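Local coordinates for protein branched-chain amino acid aminotransferase (Thermoproteus uzoniensis, PDB 5CE8) that probably catalyses the pyridoxal-5'-phosphate-dependent transfer of the amino group between branched-chain L-amino acids and 2-oxoglutarate, at residues 38-46 with 161-169; 76-85 with 121-129. All coordinates share one frame; numbering follows the deposited sequence.

Contact 1. Residues 38-46 with 161-169. With PLP (pyridoxal-5'-phosphate), chain D.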
ATOM      1  N   TYR A  38     -18.543  20.191   6.779  1.00 21.54           N
ATOM      2  CA  TYR A  38     -17.220  19.666   6.323  1.00 20.28           C
ATOM      3  C   TYR A  38     -16.286  19.000   7.406  1.00 20.79           C
ATOM      4  O   TYR A  38     -15.104  18.739   7.119  1.00 20.67           O
ATOM      5  CB  TYR A  38     -16.442  20.800   5.665  1.00 20.07           C
ATOM      6  CG  TYR A  38     -17.213  21.529   4.612  1.00 18.42           C
ATOM      7  CD1 TYR A  38     -17.898  20.865   3.568  1.00 16.74           C
ATOM      8  CD2 TYR A  38     -17.233  22.912   4.607  1.00 17.66           C
ATOM      9  CE1 TYR A  38     -18.624  21.589   2.623  1.00 18.84           C
ATOM     10  CE2 TYR A  38     -17.969  23.627   3.704  1.00 17.03           C
ATOM     11  CZ  TYR A  38     -18.639  23.011   2.701  1.00 19.60           C
ATOM     12  OH  TYR A  38     -19.297  23.862   1.821  1.00 16.94           O
ATOM     13  N   GLY A  39     -16.819  18.760   8.609  1.00 21.83           N
ATOM     14  CA  GLY A  39     -16.113  18.157   9.761  1.00 18.19           C
ATOM     15  C   GLY A  39     -14.832  18.878  10.159  1.00 20.53           C
ATOM     16  O   GLY A  39     -13.871  18.269  10.548  1.00 17.62           O
ATOM     17  N   PHE A  40     -14.867  20.199  10.153  1.00 18.40           N
ATOM     18  CA  PHE A  40     -13.780  21.004  10.567  1.00 20.34           C
ATOM     19  C   PHE A  40     -14.005  21.596  11.975  1.00 21.59           C
ATOM     20  O   PHE A  40     -14.584  22.741  12.164  1.00 19.88           O
ATOM     21  CB  PHE A  40     -13.593  22.113   9.585  1.00 18.80           C
ATOM     22  CG  PHE A  40     -12.298  22.834   9.776  1.00 18.65           C
ATOM     23  CD1 PHE A  40     -11.116  22.248   9.365  1.00 17.83           C
ATOM     24  CD2 PHE A  40     -12.240  24.128  10.282  1.00 19.31           C
ATOM     25  CE1 PHE A  40      -9.897  22.932   9.494  1.00 19.79           C
ATOM     26  CE2 PHE A  40     -10.982  24.802  10.491  1.00 19.08           C
ATOM     27  CZ  PHE A  40      -9.815  24.182  10.098  1.00 18.89           C
ATOM     28  N   GLY A  41     -13.625  20.767  12.954  1.00 19.12           N
ATOM     29  CA  GLY A  41     -13.790  21.047  14.366  1.00 18.05           C
ATOM     30  C   GLY A  41     -12.764  20.226  15.116  1.00 20.09           C
ATOM     31  O   GLY A  41     -12.093  19.318  14.520  1.00 20.66           O
ATOM     32  N   VAL A  42     -12.617  20.537  16.379  1.00 18.50           N
ATOM     33  CA  VAL A  42     -11.992  19.621  17.338  1.00 23.47           C
ATOM     34  C   VAL A  42     -12.863  19.463  18.584  1.00 25.96           C
ATOM     35  O   VAL A  42     -13.669  20.376  18.932  1.00 24.36           O
ATOM     36  CB  VAL A  42     -10.588  20.061  17.693  1.00 21.87           C
ATOM     37  CG1 VAL A  42      -9.790  20.140  16.435  1.00 21.08           C
ATOM     38  CG2 VAL A  42     -10.520  21.383  18.384  1.00 20.42           C
ATOM     39  N   PHE A  43     -12.612  18.393  19.331  1.00 20.67           N
ATOM     40  CA  PHE A  43     -13.334  18.198  20.579  1.00 20.46           C
ATOM     41  C   PHE A  43     -12.416  17.515  21.590  1.00 21.20           C
ATOM     42  O   PHE A  43     -11.253  17.158  21.275  1.00 20.12           O
ATOM     43  CB  PHE A  43     -14.626  17.417  20.386  1.00 19.43           C
ATOM     44  CG  PHE A  43     -14.437  16.021  19.857  1.00 20.57           C
ATOM     45  CD1 PHE A  43     -14.218  15.798  18.495  1.00 20.67           C
ATOM     46  CD2 PHE A  43     -14.471  14.949  20.714  1.00 24.21           C
ATOM     47  CE1 PHE A  43     -13.970  14.483  18.045  1.00 20.70           C
ATOM     48  CE2 PHE A  43     -14.344  13.626  20.277  1.00 21.05           C
ATOM     49  CZ  PHE A  43     -14.078  13.406  18.957  1.00 20.34           C
ATOM     50  N   GLU A  44     -12.973  17.347  22.780  1.00 20.62           N
ATOM     51  CA  GLU A  44     -12.375  16.619  23.905  1.00 18.55           C
ATOM     52  C   GLU A  44     -13.399  15.832  24.698  1.00 19.74           C
ATOM     53  O   GLU A  44     -14.625  15.983  24.549  1.00 23.45           O
ATOM     54  CB  GLU A  44     -11.687  17.568  24.870  1.00 17.77           C
ATOM     55  CG  GLU A  44     -10.242  17.880  24.525  1.00 20.55           C
ATOM     56  CD  GLU A  44      -9.353  16.645  24.497  1.00 19.30           C
ATOM     57  OE1 GLU A  44      -8.424  16.628  23.679  1.00 20.65           O
ATOM     58  OE2 GLU A  44      -9.666  15.720  25.258  1.00 19.46           O
ATOM     59  N   GLY A  45     -12.900  15.011  25.610  1.00 18.60           N
ATOM     60  CA  GLY A  45     -13.768  14.226  26.491  1.00 21.54           C
ATOM     61  C   GLY A  45     -13.060  14.277  27.816  1.00 21.20           C
ATOM     62  O   GLY A  45     -11.846  14.061  27.856  1.00 19.00           O
ATOM     63  N   ILE A  46     -13.768  14.741  28.838  1.00 18.72           N
ATOM     64  CA  ILE A  46     -13.157  14.889  30.152  1.00 20.02           C
ATOM     65  C   ILE A  46     -14.135  14.375  31.151  1.00 23.05           C
ATOM     66  O   ILE A  46     -15.314  14.708  31.064  1.00 19.75           O
ATOM     67  CB  ILE A  46     -12.822  16.311  30.510  1.00 20.65           C
ATOM     68  CG1 ILE A  46     -11.989  16.966  29.383  1.00 25.44           C
ATOM     69  CG2 ILE A  46     -12.122  16.347  31.882  1.00 18.48           C
ATOM     70  CD1 ILE A  46     -11.757  18.508  29.508  1.00 23.24           C
ATOM     71  N   ALA A 161      -4.979  14.438  15.834  1.00 19.11           N
ATOM     72  CA  ALA A 161      -5.840  15.494  16.319  1.00 19.85           C
ATOM     73  C   ALA A 161      -7.182  14.872  16.622  1.00 18.90           C
ATOM     74  O   ALA A 161      -7.660  14.079  15.816  1.00 22.04           O
ATOM     75  CB  ALA A 161      -5.992  16.511  15.285  1.00 22.10           C
ATOM     76  N   LYS A 162      -7.838  15.332  17.696  1.00 21.07           N
ATOM     77  CA  LYS A 162      -9.179  14.875  18.074  1.00 20.40           C
ATOM     78  C   LYS A 162     -10.148  15.706  17.291  1.00 20.29           C
ATOM     79  O   LYS A 162     -10.827  16.655  17.783  1.00 20.16           O
ATOM     80  CB  LYS A 162      -9.318  14.947  19.568  1.00 18.68           C
ATOM     81  CG  LYS A 162     -10.406  13.988  20.076  1.00 18.69           C
ATOM     82  CD  LYS A 162     -10.245  13.755  21.625  1.00 17.87           C
ATOM     83  CE  LYS A 162     -11.277  12.838  22.172  1.00 21.06           C
ATOM     84  NZ  LYS A 162     -10.979  11.450  21.685  1.00 24.35           N
ATOM     85  N   ALA A 163     -10.219  15.397  16.033  1.00 18.55           N
ATOM     86  CA  ALA A 163     -10.915  16.261  15.089  1.00 19.92           C
ATOM     87  C   ALA A 163     -12.178  15.647  14.544  1.00 17.69           C
ATOM     88  O   ALA A 163     -12.177  14.514  14.134  1.00 19.97           O
ATOM     89  CB  ALA A 163      -9.967  16.675  13.958  1.00 21.05           C
ATOM     90  N   THR A 164     -13.211  16.453  14.419  1.00 17.18           N
ATOM     91  CA  THR A 164     -14.638  16.030  14.290  1.00 20.65           C
ATOM     92  C   THR A 164     -14.881  15.155  13.100  1.00 19.54           C
ATOM     93  O   THR A 164     -15.309  13.969  13.247  1.00 20.22           O
ATOM     94  CB  THR A 164     -15.574  17.280  14.320  1.00 19.38           C
ATOM     95  OG1 THR A 164     -15.132  18.168  13.334  1.00 19.59           O
ATOM     96  CG2 THR A 164     -15.517  18.062  15.717  1.00 16.30           C
ATOM     97  N   GLY A 165     -14.410  15.643  11.959  1.00 19.76           N
ATOM     98  CA  GLY A 165     -14.607  14.999  10.681  1.00 20.58           C
ATOM     99  C   GLY A 165     -14.040  13.594  10.577  1.00 18.73           C
ATOM    100  O   GLY A 165     -14.662  12.764  10.026  1.00 21.58           O
ATOM    101  N   ILE A 166     -12.928  13.331  11.271  1.00 19.10           N
ATOM    102  CA  ILE A 166     -12.323  11.926  11.387  1.00 17.67           C
ATOM    103  C   ILE A 166     -13.294  10.889  11.912  1.00 17.98           C
ATOM    104  O   ILE A 166     -13.187   9.730  11.519  1.00 19.10           O
ATOM    105  CB  ILE A 166     -11.115  11.870  12.336  1.00 18.02           C
ATOM    106  CG1 ILE A 166     -10.039  12.805  11.859  1.00 16.99           C
ATOM    107  CG2 ILE A 166     -10.511  10.484  12.530  1.00 16.36           C
ATOM    108  CD1 ILE A 166      -9.014  13.011  12.879  1.00 18.45           C
ATOM    109  N   TYR A 167     -14.206  11.255  12.812  1.00 19.84           N
ATOM    110  CA  TYR A 167     -15.070  10.245  13.541  1.00 19.23           C
ATOM    111  C   TYR A 167     -16.229   9.541  12.705  1.00 19.51           C
ATOM    112  O   TYR A 167     -16.914   8.618  13.207  1.00 18.86           O
ATOM    113  CB  TYR A 167     -15.476  10.795  14.944  1.00 19.51           C
ATOM    114  CG  TYR A 167     -14.260  10.838  15.780  1.00 19.54           C
ATOM    115  CD1 TYR A 167     -13.357  11.806  15.553  1.00 20.16           C
ATOM    116  CD2 TYR A 167     -13.942   9.834  16.686  1.00 21.94           C
ATOM    117  CE1 TYR A 167     -12.132  11.774  16.094  1.00 21.34           C
ATOM    118  CE2 TYR A 167     -12.694   9.868  17.361  1.00 23.87           C
ATOM    119  CZ  TYR A 167     -11.797  10.871  17.012  1.00 22.34           C
ATOM    120  OH  TYR A 167     -10.553  11.077  17.565  1.00 25.01           O
ATOM    121  N   LEU A 168     -16.430   9.952  11.453  1.00 18.47           N
ATOM    122  CA  LEU A 168     -17.240   9.225  10.534  1.00 16.02           C
ATOM    123  C   LEU A 168     -16.713   7.770  10.316  1.00 15.99           C
ATOM    124  O   LEU A 168     -17.467   6.743  10.374  1.00 15.71           O
ATOM    125  CB  LEU A 168     -17.401  10.023   9.210  1.00 16.40           C
ATOM    126  CG  LEU A 168     -18.085   9.212   8.040  1.00 14.94           C
ATOM    127  CD1 LEU A 168     -19.531   9.018   8.440  1.00 15.86           C
ATOM    128  CD2 LEU A 168     -18.199   9.822   6.666  1.00 17.57           C
ATOM    129  N   ASN A 169     -15.408   7.695  10.225  1.00 16.81           N
ATOM    130  CA  ASN A 169     -14.664   6.385  10.243  1.00 20.35           C
ATOM    131  C   ASN A 169     -14.899   5.554  11.531  1.00 23.17           C
ATOM    132  O   ASN A 169     -15.233   4.288  11.464  1.00 19.78           O
ATOM    133  CB  ASN A 169     -13.179   6.740   9.990  1.00 19.13           C
ATOM    134  CG  ASN A 169     -12.224   5.539  10.106  1.00 19.41           C
ATOM    135  OD1 ASN A 169     -11.372   5.463  11.015  1.00 17.71           O
ATOM    136  ND2 ASN A 169     -12.257   4.735   9.120  1.00 17.33           N
TER
HETATM  137  N1  PLP D 301      -8.932   6.829  20.574  1.00 18.64           N
HETATM  138  C2  PLP D 301      -9.531   7.728  19.800  1.00 23.58           C
HETATM  139  C2A PLP D 301      -9.711   7.481  18.332  1.00 24.34           C
HETATM  140  C3  PLP D 301     -10.117   8.934  20.370  1.00 24.45           C
HETATM  141  O3  PLP D 301     -10.824   9.815  19.557  1.00 23.41           O
HETATM  142  C4  PLP D 301      -9.973   9.157  21.835  1.00 23.64           C
HETATM  143  C4A PLP D 301     -10.521  10.381  22.539  1.00 23.39           C
HETATM  144  C5  PLP D 301      -9.249   8.088  22.580  1.00 24.16           C
HETATM  145  C6  PLP D 301      -8.769   6.961  21.857  1.00 20.07           C
HETATM  146  C5A PLP D 301      -9.048   8.070  24.069  1.00 22.10           C
HETATM  147  O4P PLP D 301      -8.421   9.213  24.528  1.00 22.37           O
HETATM  148  P   PLP D 301      -8.600   9.622  26.040  1.00 23.52           P
HETATM  149  O1P PLP D 301     -10.121   9.811  26.363  1.00 24.84           O
HETATM  150  O2P PLP D 301      -7.846   8.644  26.834  1.00 20.22           O
HETATM  151  O3P PLP D 301      -8.025  11.000  26.221  1.00 19.84           O

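Contact 2. Residues 76-85 with 121-129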
ATOM      1  N   LEU A  76      -7.264  25.248  12.956  1.00 20.41           N
ATOM      2  CA  LEU A  76      -8.429  25.924  13.544  1.00 20.48           C
ATOM      3  C   LEU A  76      -7.937  26.954  14.599  1.00 20.92           C
ATOM      4  O   LEU A  76      -7.005  26.657  15.344  1.00 22.91           O
ATOM      5  CB  LEU A  76      -9.239  24.811  14.194  1.00 21.04           C
ATOM      6  CG  LEU A  76     -10.489  25.282  14.871  1.00 20.36           C
ATOM      7  CD1 LEU A  76     -11.422  25.900  13.828  1.00 22.85           C
ATOM      8  CD2 LEU A  76     -11.110  24.152  15.591  1.00 24.33           C
ATOM      9  N   ASP A  77      -8.458  28.193  14.623  1.00 27.86           N
ATOM     10  CA  ASP A  77      -7.873  29.235  15.446  1.00 31.29           C
ATOM     11  C   ASP A  77      -8.773  29.293  16.692  1.00 29.46           C
ATOM     12  O   ASP A  77      -9.916  29.753  16.630  1.00 35.99           O
ATOM     13  CB  ASP A  77      -7.807  30.556  14.654  1.00 32.54           C
ATOM     14  CG  ASP A  77      -7.451  31.782  15.509  1.00 34.09           C
ATOM     15  OD1 ASP A  77      -6.854  31.683  16.583  1.00 35.04           O
ATOM     16  OD2 ASP A  77      -7.813  32.888  15.073  1.00 40.77           O
ATOM     17  N   VAL A  78      -8.247  28.808  17.813  1.00 32.58           N
ATOM     18  CA  VAL A  78      -9.007  28.786  19.078  1.00 30.62           C
ATOM     19  C   VAL A  78      -8.570  29.979  19.921  1.00 29.14           C
ATOM     20  O   VAL A  78      -7.461  30.017  20.404  1.00 30.13           O
ATOM     21  CB  VAL A  78      -8.825  27.451  19.794  1.00 28.52           C
ATOM     22  CG1 VAL A  78      -9.530  27.465  21.146  1.00 29.36           C
ATOM     23  CG2 VAL A  78      -9.388  26.333  18.935  1.00 29.80           C
ATOM     24  N   PRO A  79      -9.450  30.979  20.127  1.00 31.57           N
ATOM     25  CA  PRO A  79      -8.959  32.177  20.792  1.00 30.89           C
ATOM     26  C   PRO A  79      -8.953  32.117  22.311  1.00 29.55           C
ATOM     27  O   PRO A  79      -9.222  33.102  22.950  1.00 31.87           O
ATOM     28  CB  PRO A  79      -9.938  33.253  20.288  1.00 29.50           C
ATOM     29  CG  PRO A  79     -11.216  32.515  20.069  1.00 32.87           C
ATOM     30  CD  PRO A  79     -10.820  31.147  19.614  1.00 32.29           C
ATOM     31  N   TYR A  80      -8.686  30.975  22.888  1.00 29.40           N
ATOM     32  CA  TYR A  80      -8.651  30.805  24.331  1.00 28.35           C
ATOM     33  C   TYR A  80      -7.457  30.008  24.732  1.00 28.86           C
ATOM     34  O   TYR A  80      -7.050  29.081  24.029  1.00 30.59           O
ATOM     35  CB  TYR A  80      -9.858  30.030  24.781  1.00 29.28           C
ATOM     36  CG  TYR A  80     -11.154  30.759  24.619  1.00 33.55           C
ATOM     37  CD1 TYR A  80     -11.510  31.790  25.509  1.00 30.55           C
ATOM     38  CD2 TYR A  80     -12.026  30.459  23.558  1.00 30.30           C
ATOM     39  CE1 TYR A  80     -12.730  32.448  25.364  1.00 34.62           C
ATOM     40  CE2 TYR A  80     -13.217  31.121  23.407  1.00 34.23           C
ATOM     41  CZ  TYR A  80     -13.580  32.108  24.307  1.00 37.52           C
ATOM     42  OH  TYR A  80     -14.780  32.798  24.140  1.00 46.13           O
ATOM     43  N   THR A  81      -6.944  30.262  25.921  1.00 30.74           N
ATOM     44  CA  THR A  81      -5.826  29.420  26.385  1.00 30.30           C
ATOM     45  C   THR A  81      -6.388  28.195  27.114  1.00 28.54           C
ATOM     46  O   THR A  81      -7.586  28.071  27.453  1.00 25.32           O
ATOM     47  CB  THR A  81      -4.948  30.217  27.315  1.00 29.87           C
ATOM     48  OG1 THR A  81      -5.782  30.579  28.425  1.00 30.74           O
ATOM     49  CG2 THR A  81      -4.434  31.436  26.622  1.00 26.77           C
ATOM     50  N   ALA A  82      -5.484  27.293  27.379  1.00 32.05           N
ATOM     51  CA  ALA A  82      -5.772  26.089  28.143  1.00 29.66           C
ATOM     52  C   ALA A  82      -6.362  26.448  29.481  1.00 30.62           C
ATOM     53  O   ALA A  82      -7.291  25.814  29.973  1.00 24.62           O
ATOM     54  CB  ALA A  82      -4.480  25.341  28.360  1.00 27.31           C
ATOM     55  N   GLU A  83      -5.776  27.485  30.062  1.00 29.07           N
ATOM     56  CA  GLU A  83      -6.067  27.927  31.402  1.00 31.62           C
ATOM     57  C   GLU A  83      -7.463  28.491  31.438  1.00 25.71           C
ATOM     58  O   GLU A  83      -8.265  28.051  32.238  1.00 26.78           O
ATOM     59  CB  GLU A  83      -4.968  28.939  31.843  1.00 40.44           C
ATOM     60  CG  GLU A  83      -5.387  30.033  32.831  1.00 53.25           C
ATOM     61  CD  GLU A  83      -4.554  30.000  34.081  1.00 52.56           C
ATOM     62  OE1 GLU A  83      -3.728  30.918  34.274  1.00 55.87           O
ATOM     63  OE2 GLU A  83      -4.746  29.010  34.814  1.00 48.38           O
ATOM     64  N   GLU A  84      -7.785  29.393  30.501  1.00 25.77           N
ATOM     65  CA  GLU A  84      -9.127  29.867  30.312  1.00 27.04           C
ATOM     66  C   GLU A  84     -10.191  28.751  30.177  1.00 25.95           C
ATOM     67  O   GLU A  84     -11.345  28.783  30.774  1.00 18.74           O
ATOM     68  CB  GLU A  84      -9.143  30.769  29.081  1.00 29.37           C
ATOM     69  CG  GLU A  84      -8.596  32.167  29.420  1.00 34.13           C
ATOM     70  CD  GLU A  84      -8.429  33.097  28.216  1.00 39.32           C
ATOM     71  OE1 GLU A  84      -8.476  34.318  28.410  1.00 41.45           O
ATOM     72  OE2 GLU A  84      -8.245  32.636  27.087  1.00 35.12           O
ATOM     73  N   LEU A  85      -9.873  27.799  29.310  1.00 23.16           N
ATOM     74  CA  LEU A  85     -10.845  26.731  29.082  1.00 25.79           C
ATOM     75  C   LEU A  85     -10.991  25.907  30.299  1.00 23.69           C
ATOM     76  O   LEU A  85     -12.123  25.490  30.649  1.00 30.76           O
ATOM     77  CB  LEU A  85     -10.431  25.881  27.859  1.00 32.50           C
ATOM     78  CG  LEU A  85     -10.441  26.699  26.579  1.00 35.15           C
ATOM     79  CD1 LEU A  85      -9.709  25.908  25.505  1.00 32.35           C
ATOM     80  CD2 LEU A  85     -11.843  27.119  26.164  1.00 33.76           C
ATOM     81  N   GLY A 121      -8.151  31.827   8.584  1.00 43.83           N
ATOM     82  CA  GLY A 121      -8.350  33.085   9.264  1.00 44.06           C
ATOM     83  C   GLY A 121      -9.662  33.249  10.023  1.00 38.42           C
ATOM     84  O   GLY A 121      -9.843  34.257  10.640  1.00 28.54           O
ATOM     85  N   LEU A 122     -10.552  32.261   9.973  1.00 36.47           N
ATOM     86  CA  LEU A 122     -11.786  32.260  10.740  1.00 35.59           C
ATOM     87  C   LEU A 122     -11.457  31.982  12.167  1.00 35.76           C
ATOM     88  O   LEU A 122     -10.411  31.415  12.491  1.00 39.23           O
ATOM     89  CB  LEU A 122     -12.789  31.214  10.232  1.00 32.72           C
ATOM     90  CG  LEU A 122     -13.272  31.403   8.833  1.00 36.46           C
ATOM     91  CD1 LEU A 122     -13.958  30.155   8.308  1.00 40.88           C
ATOM     92  CD2 LEU A 122     -14.174  32.631   8.779  1.00 39.08           C
ATOM     93  N   GLN A 123     -12.348  32.373  13.055  1.00 32.78           N
ATOM     94  CA  GLN A 123     -12.000  32.255  14.443  1.00 33.24           C
ATOM     95  C   GLN A 123     -12.988  31.261  15.080  1.00 28.32           C
ATOM     96  O   GLN A 123     -14.138  31.329  14.847  1.00 26.96           O
ATOM     97  CB  GLN A 123     -11.987  33.631  15.019  1.00 36.45           C
ATOM     98  CG  GLN A 123     -11.862  33.621  16.511  1.00 45.14           C
ATOM     99  CD  GLN A 123     -11.083  34.805  16.988  1.00 51.24           C
ATOM    100  OE1 GLN A 123      -9.928  34.966  16.599  1.00 54.69           O
ATOM    101  NE2 GLN A 123     -11.688  35.626  17.853  1.00 51.97           N
ATOM    102  N   ALA A 124     -12.522  30.263  15.789  1.00 27.34           N
ATOM    103  CA  ALA A 124     -13.461  29.270  16.361  1.00 27.37           C
ATOM    104  C   ALA A 124     -14.269  29.792  17.516  1.00 26.47           C
ATOM    105  O   ALA A 124     -13.792  30.679  18.245  1.00 29.92           O
ATOM    106  CB  ALA A 124     -12.671  28.063  16.885  1.00 28.33           C
ATOM    107  N   SER A 125     -15.432  29.155  17.739  1.00 26.66           N
ATOM    108  CA  SER A 125     -16.140  29.231  19.019  1.00 27.15           C
ATOM    109  C   SER A 125     -15.829  27.980  19.838  1.00 23.43           C
ATOM    110  O   SER A 125     -15.476  26.941  19.274  1.00 26.38           O
ATOM    111  CB  SER A 125     -17.636  29.343  18.807  1.00 27.34           C
ATOM    112  OG  SER A 125     -18.023  30.586  18.272  1.00 28.35           O
ATOM    113  N   VAL A 126     -15.957  28.075  21.161  1.00 24.47           N
ATOM    114  CA  VAL A 126     -15.849  26.933  22.022  1.00 22.73           C
ATOM    115  C   VAL A 126     -17.128  26.798  22.855  1.00 20.99           C
ATOM    116  O   VAL A 126     -17.633  27.735  23.397  1.00 24.15           O
ATOM    117  CB  VAL A 126     -14.621  26.904  22.889  1.00 22.32           C
ATOM    118  CG1 VAL A 126     -14.645  25.647  23.784  1.00 23.16           C
ATOM    119  CG2 VAL A 126     -13.356  26.903  22.028  1.00 21.41           C
ATOM    120  N   ALA A 127     -17.726  25.633  22.834  1.00 18.40           N
ATOM    121  CA  ALA A 127     -18.841  25.311  23.765  1.00 17.61           C
ATOM    122  C   ALA A 127     -18.397  24.162  24.625  1.00 21.55           C
ATOM    123  O   ALA A 127     -17.644  23.217  24.144  1.00 17.19           O
ATOM    124  CB  ALA A 127     -20.092  24.951  22.997  1.00 17.52           C
ATOM    125  N   ILE A 128     -18.838  24.206  25.865  1.00 20.20           N
ATOM    126  CA  ILE A 128     -18.477  23.225  26.883  1.00 21.59           C
ATOM    127  C   ILE A 128     -19.685  22.885  27.673  1.00 24.73           C
ATOM    128  O   ILE A 128     -20.281  23.718  28.386  1.00 24.39           O
ATOM    129  CB  ILE A 128     -17.465  23.666  27.906  1.00 20.87           C
ATOM    130  CG1 ILE A 128     -16.126  23.930  27.312  1.00 22.23           C
ATOM    131  CG2 ILE A 128     -17.325  22.618  29.033  1.00 23.27           C
ATOM    132  CD1 ILE A 128     -15.286  24.897  28.130  1.00 22.06           C
ATOM    133  N   ALA A 129     -20.025  21.628  27.538  1.00 21.70           N
ATOM    134  CA  ALA A 129     -21.140  20.992  28.225  1.00 26.98           C
ATOM    135  C   ALA A 129     -20.636  19.932  29.166  1.00 27.53           C
ATOM    136  O   ALA A 129     -19.666  19.174  28.833  1.00 24.24           O
ATOM    137  CB  ALA A 129     -22.037  20.335  27.226  1.00 29.10           C
TER
HETATM  138  O   HOH W   1     -10.374  28.836  12.662  1.00 34.65           O

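Contact 1. Residues 38-46 with 161-169
Lys-162 crosses Phe-43 at about a right angle on its way to the cofactor. Its CB lies 3.4 Å from the backbone O of Phe-43. CG then passes over one face of the Phe-43 ring, 4.0 Å from the ring centroid, as a CH-pi contact displaced toward the rim. CD runs on beside the carboxylate of Glu-44, which is bound in turn by His-63 and Arg-66, while CE comes 3.7 Å from Phe-43 CE2. The chain is extended as far as CE and turns only at its last torsion (chi4 71°), which brings NZ into its covalent bond with PLP C4A. The backbone is tied at the same residue, for Phe-43 N donates to Lys-162 O (2.9 Å). Farther along, Thr-164 N donates to Gly-41 O. Phe-43 also turns an edge to the face of Tyr-167, a T-shaped pair with centroids 5.0 Å apart and planes at 79°. Tyr-167 is itself a PLP-binding residue, its OH facing PLP O3, although the modelled position of that oxygen is doubtful. Strand 41-50 thus backs the lysine-PLP linkage, the internal aldimine site characteristic of class IV aminotransferases.

Contact 2. Residues 76-85 with 121-129
The loop that leads into helix 82-95 lies over the beginning of strand 125-132, a strand of the antiparallel sheet, and residues 76-80 and 122-126 make most of this joint. One direct backbone bond ties the two segments: Ala-124 N donates to Asp-77 O over 2.8 Å, nearly straight at the hydrogen (164°). A water sits beside it, accepting from Asp-77 N and donating to Leu-122 O, so that Asp-77 is linked to 121-129 directly through its O and by way of the water through its N. Ala-124 CB points into the loop, 3.9 Å from Leu-76 CD1, and also meets Val-78 CG2. Toward solvent, the Pro-79 ring rests against the aliphatic part of Gln-123, CG to CG at 3.8 Å, while Pro-79 CD approaches Ala-124 O.

Farther along the strand, Val-126 divides its two methyls between partners. CG2 is 4.0 Å from Val-78 CG1, the two side chains meeting at about a right angle, and it also approaches the Tyr-80 ring obliquely, at CD2. CG1, which is anti to the backbone N (chi1 179°), instead meets Leu-85 CD2 at 4.0 Å, from the first turn of the helix. Ile-128 CD1 reaches the same turn at the backbone O of Leu-85. That helix start is fixed by Thr-81 and Glu-84: Glu-84 N donates to Thr-81 OG1 (3.1 Å), and Thr-81 N donates to Glu-84 OE2 (2.9 Å). The loop and Leu-85 thus rest apolar side chains on strand 125-132, and the N-terminus of helix 82-95 is closed by a classical capping box.

Overall arrangement
The two contacts meet directly, their centres about 14 Å apart. Leu-76 of contact 2 is the joint: its CD1 lies 3.5 Å from Phe-40 CE2 of contact 1, and its CD2 packs 4.0 Å from Val-42 CG2. Both contacts also reach the same antiparallel sheet, in which strand 102-109 separates strand 41-50 from strand 125-132. In sequence, contact 2 is nested within the loop that contact 1 closes. Their settings differ. Contact 1 is buried and holds the lysine bonded to PLP, whereas contact 2 is partly exposed, with the Leu-85 side chain still about 9 Å from that of the PLP-binding residue His-63.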